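Local coordinates for PBP domain-containing protein (Vibrio parahaemolyticus, PDB 3MUQ) that is of unknown function but belongs to the periplasmic binding protein superfamily and is made with a signal peptide, consistent with capturing a small ligand outside the cytoplasm, at residues Gln152-Thr157 with Gly166-Asp171; Gly173-Leu176 with Lys181-Leu184. All blocks are in the same frame, centred on the assembly; numbering follows the deposited sequence.

Both contacts are buried, and both belong to the same lobe of a fold of the periplasmic binding protein superfamily, with centres about 9 Å apart. Contact 1 sets the start of helix 154-163 against strand 168-171; contact 2, formed by the residues next along the chain, lays helix 172-178 against the loop that follows it. Neither has a hydrogen bond between its two segments. In contact 1 a selenomethionine runs along backbone and a carboxylate oxygen, and a threonine methyl meets a threonine hydroxyl, whereas contact 2 is an indole against two leucines and one carbonyl oxygen. They touch at several points, among them Thr174, whose OG1 lies 3.5 Å from Met154 CG.

Contact 1 of 2, residues Gln152-Thr157 with Gly166-Asp171; sequences QGMGPT and GYTMSD
A helix-to-strand connection of the periplasmic binding protein fold brings the first turn of helix 154-163 against strand 168-171, with Met154 reaching across to Met169, Ser170 and Asp171. Met154, here a selenomethionine, has the long, flexible chain of methionine, which suits it to follow the strand. Its CG stands anti to the backbone N (chi1 -166°), and bends at the next two torsions lay the selenium and CE along the backbone: CE is 3.4 Å from Met169 O and 3.7 Å from Ser170 CB. Nearer the helix, CG passes Asp171 OD1 at 3.3 Å, the two side chains running past each other in opposite directions. Asp171 suits its place as N-cap of helix 172-178: its carboxylate caps a backbone N of the helix, and its OD1 is hydrogen-bonded to Thr174 OG1. Strand 168-171 pairs with strand 78-90, and Met169, pointing away from helix 154-163, packs on helix 126-138.

At the start of helix 154-163, the carbonyl oxygen of the N-cap Gly153 takes Thr157 N and Thr157 OG1 from opposite faces of its plane, OG1 at 2.7 Å from Gly153 O. The buried hydroxyl is thus satisfied one turn back, and the methyl of Thr157 is turned to the strand. The small, branched threonines then meet by unlike groups, Thr168 OG1 being hydrogen-bonded to Ile119 O while Thr157 CG2 lies 3.5 Å from that same OG1.

Contact 2 of 2, residues Gly173-Leu176 with Lys181-Leu184; sequences GTWL and KLDL
The indole of Trp175 extends from its helix toward Leu182 and Leu184, leading with the benzo ring. CG lies anti to the backbone N (chi1 162°), and this swings the six-membered ring out to the loop although the bond from CA to CB does not aim there. Leu182 meets the ring obliquely, its CD1 3.7 Å from Trp175 CZ3 and 3.9 Å from CE3. The broad, largely apolar indole lets one residue reach from the helix to a loop with no regular structure.

Helix 172-178 and the loop before strand 185-188 form a helix-loop-strand connection, and Trp175 and Leu184 both pack on Val89 of strand 78-90. Leu182 also touches Leu158 and Ser162 of helix 154-163; its branched, apolar side chain can meet both the indole and Leu158. Between the leucines, Asp183 is the centre of an inverse gamma turn; its CB points away from the helix, while those of both leucines point toward it. Leu184 crosses the indole at an angle, with CB 4.1 Å from Trp175 CZ3. Its carbonyl oxygen O lies in the ring plane at the edge, 3.3 Å from Trp175 CH2.

Contact 1 of 2, residues Gln152-Thr157 with Gly166-Asp171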
ATOM      1  N   GLN A 152     -17.711 -12.036  14.013  1.00 26.54           N
ATOM      2  CA  GLN A 152     -18.136 -11.496  12.720  1.00 24.35           C
ATOM      3  C   GLN A 152     -17.090 -10.510  12.181  1.00 21.15           C
ATOM      4  O   GLN A 152     -16.162 -10.135  12.883  1.00 19.12           O
ATOM      5  CB  GLN A 152     -19.495 -10.772  12.860  1.00 28.42           C
ATOM      6  CG  GLN A 152     -20.685 -11.652  13.268  1.00 38.26           C
ATOM      7  CD  GLN A 152     -21.064 -12.692  12.216  1.00 48.61           C
ATOM      8  OE1 GLN A 152     -20.678 -12.585  11.052  1.00 53.08           O
ATOM      9  NE2 GLN A 152     -21.829 -13.703  12.627  1.00 52.07           N
ATOM     10  N   GLY A 153     -17.252 -10.085  10.935  1.00 18.69           N
ATOM     11  CA  GLY A 153     -16.340  -9.123  10.349  1.00 21.83           C
ATOM     12  C   GLY A 153     -16.501  -7.709  10.889  1.00 24.04           C
ATOM     13  O   GLY A 153     -17.305  -7.444  11.790  1.00 22.50           O
HETATM   14  N   MSE A 154     -15.721  -6.793  10.332  1.00 20.14           N
HETATM   15  CA  MSE A 154     -15.696  -5.411  10.804  1.00 20.29           C
HETATM   16  C   MSE A 154     -17.057  -4.713  10.619  1.00 17.88           C
HETATM   17  O   MSE A 154     -17.565  -4.064  11.534  1.00 14.79           O
HETATM   18  CB  MSE A 154     -14.588  -4.630  10.077  1.00 13.79           C
HETATM   19  CG  MSE A 154     -14.246  -3.289  10.709  1.00 15.47           C
HETATM   20 SE   MSE A 154     -13.483  -3.549  12.478  0.82 28.08          SE
HETATM   21  CE  MSE A 154     -14.976  -2.951  13.590  1.00 17.48           C
ATOM     22  N   GLY A 155     -17.630  -4.833   9.423  1.00 16.33           N
ATOM     23  CA  GLY A 155     -18.915  -4.210   9.130  1.00 16.21           C
ATOM     24  C   GLY A 155     -20.035  -4.656  10.070  1.00 16.36           C
ATOM     25  O   GLY A 155     -20.688  -3.834  10.698  1.00 18.07           O
ATOM     26  N   PRO A 156     -20.274  -5.972  10.157  1.00 18.41           N
ATOM     27  CA  PRO A 156     -21.304  -6.497  11.068  1.00 12.64           C
ATOM     28  C   PRO A 156     -21.021  -6.107  12.523  1.00 17.33           C
ATOM     29  O   PRO A 156     -21.954  -5.839  13.272  1.00 18.14           O
ATOM     30  CB  PRO A 156     -21.195  -8.016  10.883  1.00  9.84           C
ATOM     31  CG  PRO A 156     -20.710  -8.147   9.417  1.00 17.53           C
ATOM     32  CD  PRO A 156     -19.710  -7.020   9.283  1.00 18.02           C
ATOM     33  N   THR A 157     -19.751  -6.083  12.908  1.00 14.89           N
ATOM     34  CA  THR A 157     -19.351  -5.610  14.234  1.00 11.43           C
ATOM     35  C   THR A 157     -19.793  -4.159  14.442  1.00 14.62           C
ATOM     36  O   THR A 157     -20.405  -3.846  15.456  1.00 19.62           O
ATOM     37  CB  THR A 157     -17.831  -5.786  14.461  1.00 16.21           C
ATOM     38  OG1 THR A 157     -17.528  -7.182  14.441  1.00 15.76           O
ATOM     39  CG2 THR A 157     -17.396  -5.207  15.812  1.00  9.28           C
ATOM     40  N   GLY A 166     -22.993   0.602  21.586  1.00 21.41           N
ATOM     41  CA  GLY A 166     -21.770   0.290  22.303  1.00 21.44           C
ATOM     42  C   GLY A 166     -20.520   0.808  21.617  1.00 21.15           C
ATOM     43  O   GLY A 166     -20.582   1.408  20.540  1.00 16.27           O
ATOM     44  N   TYR A 167     -19.382   0.567  22.258  1.00 18.96           N
ATOM     45  CA  TYR A 167     -18.091   0.959  21.731  1.00 14.30           C
ATOM     46  C   TYR A 167     -17.482  -0.185  20.930  1.00 16.25           C
ATOM     47  O   TYR A 167     -17.766  -1.348  21.184  1.00 20.31           O
ATOM     48  CB  TYR A 167     -17.146   1.296  22.883  1.00 14.43           C
ATOM     49  CG  TYR A 167     -17.570   2.507  23.688  1.00 18.73           C
ATOM     50  CD1 TYR A 167     -17.079   3.778  23.388  1.00 18.90           C
ATOM     51  CD2 TYR A 167     -18.455   2.377  24.755  1.00 17.14           C
ATOM     52  CE1 TYR A 167     -17.474   4.896  24.136  1.00 14.77           C
ATOM     53  CE2 TYR A 167     -18.849   3.481  25.513  1.00 20.14           C
ATOM     54  CZ  TYR A 167     -18.352   4.734  25.201  1.00 20.79           C
ATOM     55  OH  TYR A 167     -18.742   5.816  25.954  1.00 20.43           O
ATOM     56  N   THR A 168     -16.636   0.155  19.969  1.00 14.61           N
ATOM     57  CA  THR A 168     -15.789  -0.837  19.314  1.00 17.63           C
ATOM     58  C   THR A 168     -14.527  -0.157  18.751  1.00 18.07           C
ATOM     59  O   THR A 168     -14.462   1.079  18.642  1.00 16.53           O
ATOM     60  CB  THR A 168     -16.561  -1.606  18.196  1.00 19.13           C
ATOM     61  OG1 THR A 168     -15.866  -2.816  17.871  1.00 19.24           O
ATOM     62  CG2 THR A 168     -16.716  -0.763  16.936  1.00 19.74           C
HETATM   63  N   MSE A 169     -13.521  -0.963  18.429  1.00 14.74           N
HETATM   64  CA  MSE A 169     -12.359  -0.473  17.689  1.00 18.75           C
HETATM   65  C   MSE A 169     -12.466  -0.877  16.228  1.00 17.97           C
HETATM   66  O   MSE A 169     -12.625  -2.060  15.913  1.00 20.47           O
HETATM   67  CB  MSE A 169     -11.068  -1.049  18.264  1.00 24.53           C
HETATM   68  CG  MSE A 169      -9.817  -0.475  17.607  1.00 30.40           C
HETATM   69 SE   MSE A 169      -8.215  -1.269  18.359  0.78 27.73          SE
HETATM   70  CE  MSE A 169      -8.198  -2.945  17.373  1.00 16.64           C
ATOM     71  N   SER A 170     -12.372   0.098  15.335  1.00 16.76           N
ATOM     72  CA  SER A 170     -12.508  -0.170  13.903  1.00 14.09           C
ATOM     73  C   SER A 170     -11.327   0.361  13.125  1.00 19.30           C
ATOM     74  O   SER A 170     -10.713   1.345  13.536  1.00 16.14           O
ATOM     75  CB  SER A 170     -13.753   0.530  13.374  1.00 16.90           C
ATOM     76  OG  SER A 170     -13.943   0.270  11.997  1.00 15.64           O
ATOM     77  N   ASP A 171     -11.010  -0.254  11.987  1.00 12.15           N
ATOM     78  CA  ASP A 171     -10.084   0.401  11.078  1.00 14.98           C
ATOM     79  C   ASP A 171     -10.843   1.602  10.537  1.00 17.85           C
ATOM     80  O   ASP A 171     -12.065   1.545  10.394  1.00 20.90           O
ATOM     81  CB  ASP A 171      -9.692  -0.517   9.933  1.00 13.64           C
ATOM     82  CG  ASP A 171     -10.866  -0.847   9.047  1.00 25.34           C
ATOM     83  OD1 ASP A 171     -11.602  -1.814   9.363  1.00 22.08           O
ATOM     84  OD2 ASP A 171     -11.057  -0.130   8.041  1.00 20.55           O
TER

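Contact 2 of 2, residues Gly173-Leu176 with Lys181-Leu184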
ATOM      1  N   GLY A 173     -11.074   2.824   7.581  1.00 16.83           N
ATOM      2  CA  GLY A 173     -11.732   2.555   6.308  1.00 14.25           C
ATOM      3  C   GLY A 173     -13.154   2.018   6.432  1.00 19.03           C
ATOM      4  O   GLY A 173     -14.080   2.475   5.744  1.00 15.49           O
ATOM      5  N   THR A 174     -13.336   1.017   7.285  1.00 13.11           N
ATOM      6  CA  THR A 174     -14.645   0.404   7.384  1.00 19.50           C
ATOM      7  C   THR A 174     -15.583   1.421   8.019  1.00 17.82           C
ATOM      8  O   THR A 174     -16.736   1.574   7.600  1.00 17.47           O
ATOM      9  CB  THR A 174     -14.614  -0.921   8.176  1.00 14.33           C
ATOM     10  OG1 THR A 174     -13.551  -1.734   7.669  1.00 20.67           O
ATOM     11  CG2 THR A 174     -15.947  -1.678   8.004  1.00 14.21           C
ATOM     12  N   TRP A 175     -15.060   2.153   8.994  1.00 15.72           N
ATOM     13  CA  TRP A 175     -15.825   3.214   9.654  1.00 15.79           C
ATOM     14  C   TRP A 175     -16.380   4.225   8.653  1.00 17.80           C
ATOM     15  O   TRP A 175     -17.547   4.577   8.715  1.00 22.82           O
ATOM     16  CB  TRP A 175     -14.957   3.960  10.673  1.00 15.53           C
ATOM     17  CG  TRP A 175     -15.553   5.294  11.028  1.00 13.17           C
ATOM     18  CD1 TRP A 175     -15.050   6.531  10.734  1.00 21.39           C
ATOM     19  CD2 TRP A 175     -16.796   5.513  11.690  1.00 17.51           C
ATOM     20  NE1 TRP A 175     -15.902   7.509  11.201  1.00 19.26           N
ATOM     21  CE2 TRP A 175     -16.981   6.908  11.790  1.00 19.89           C
ATOM     22  CE3 TRP A 175     -17.770   4.661  12.227  1.00 21.81           C
ATOM     23  CZ2 TRP A 175     -18.102   7.472  12.400  1.00 20.78           C
ATOM     24  CZ3 TRP A 175     -18.879   5.223  12.834  1.00 28.55           C
ATOM     25  CH2 TRP A 175     -19.031   6.617  12.921  1.00 25.68           C
ATOM     26  N   LEU A 176     -15.535   4.690   7.735  1.00 17.48           N
ATOM     27  CA  LEU A 176     -15.950   5.720   6.773  1.00 21.93           C
ATOM     28  C   LEU A 176     -17.012   5.209   5.810  1.00 20.53           C
ATOM     29  O   LEU A 176     -17.947   5.939   5.459  1.00 18.76           O
ATOM     30  CB  LEU A 176     -14.749   6.262   5.979  1.00 20.43           C
ATOM     31  CG  LEU A 176     -13.675   6.993   6.784  1.00 21.37           C
ATOM     32  CD1 LEU A 176     -12.408   7.241   5.942  1.00 17.59           C
ATOM     33  CD2 LEU A 176     -14.232   8.303   7.324  1.00 21.74           C
ATOM     34  N   LYS A 181     -24.794   4.925   8.010  1.00 23.73           N
ATOM     35  CA  LYS A 181     -25.867   4.117   8.583  1.00 23.55           C
ATOM     36  C   LYS A 181     -25.601   3.703  10.038  1.00 27.55           C
ATOM     37  O   LYS A 181     -26.281   2.834  10.580  1.00 27.35           O
ATOM     38  CB  LYS A 181     -26.143   2.884   7.711  1.00 26.79           C
ATOM     39  CG  LYS A 181     -25.048   1.833   7.694  1.00 35.82           C
ATOM     40  CD  LYS A 181     -25.345   0.780   6.618  1.00 45.79           C
ATOM     41  CE  LYS A 181     -24.353  -0.377   6.640  1.00 52.12           C
ATOM     42  NZ  LYS A 181     -24.375  -1.177   5.373  1.00 57.44           N
ATOM     43  N   LEU A 182     -24.612   4.321  10.674  1.00 23.08           N
ATOM     44  CA  LEU A 182     -24.318   4.011  12.072  1.00 23.91           C
ATOM     45  C   LEU A 182     -24.714   5.169  12.989  1.00 24.95           C
ATOM     46  O   LEU A 182     -24.449   6.325  12.688  1.00 25.50           O
ATOM     47  CB  LEU A 182     -22.829   3.688  12.246  1.00 21.85           C
ATOM     48  CG  LEU A 182     -22.345   2.466  11.451  1.00 20.93           C
ATOM     49  CD1 LEU A 182     -20.813   2.355  11.424  1.00 20.50           C
ATOM     50  CD2 LEU A 182     -22.993   1.196  12.000  1.00 17.54           C
ATOM     51  N   ASP A 183     -25.340   4.852  14.114  1.00 21.78           N
ATOM     52  CA  ASP A 183     -25.633   5.866  15.121  1.00 23.88           C
ATOM     53  C   ASP A 183     -24.473   5.917  16.096  1.00 20.09           C
ATOM     54  O   ASP A 183     -24.650   5.665  17.285  1.00 21.21           O
ATOM     55  CB  ASP A 183     -26.915   5.523  15.891  1.00 32.52           C
ATOM     56  CG  ASP A 183     -28.172   5.727  15.068  1.00 51.83           C
ATOM     57  OD1 ASP A 183     -28.097   6.302  13.958  1.00 55.44           O
ATOM     58  OD2 ASP A 183     -29.250   5.309  15.541  1.00 65.77           O
ATOM     59  N   LEU A 184     -23.286   6.213  15.577  1.00 16.60           N
ATOM     60  CA  LEU A 184     -22.064   6.226  16.357  1.00 16.73           C
ATOM     61  C   LEU A 184     -21.213   7.377  15.835  1.00 15.76           C
ATOM     62  O   LEU A 184     -21.497   7.922  14.768  1.00 23.71           O
ATOM     63  CB  LEU A 184     -21.291   4.917  16.135  1.00 15.12           C
ATOM     64  CG  LEU A 184     -22.002   3.577  16.378  1.00 15.69           C
ATOM     65  CD1 LEU A 184     -21.183   2.430  15.769  1.00 15.54           C
ATOM     66  CD2 LEU A 184     -22.249   3.358  17.858  1.00 17.44           C
TER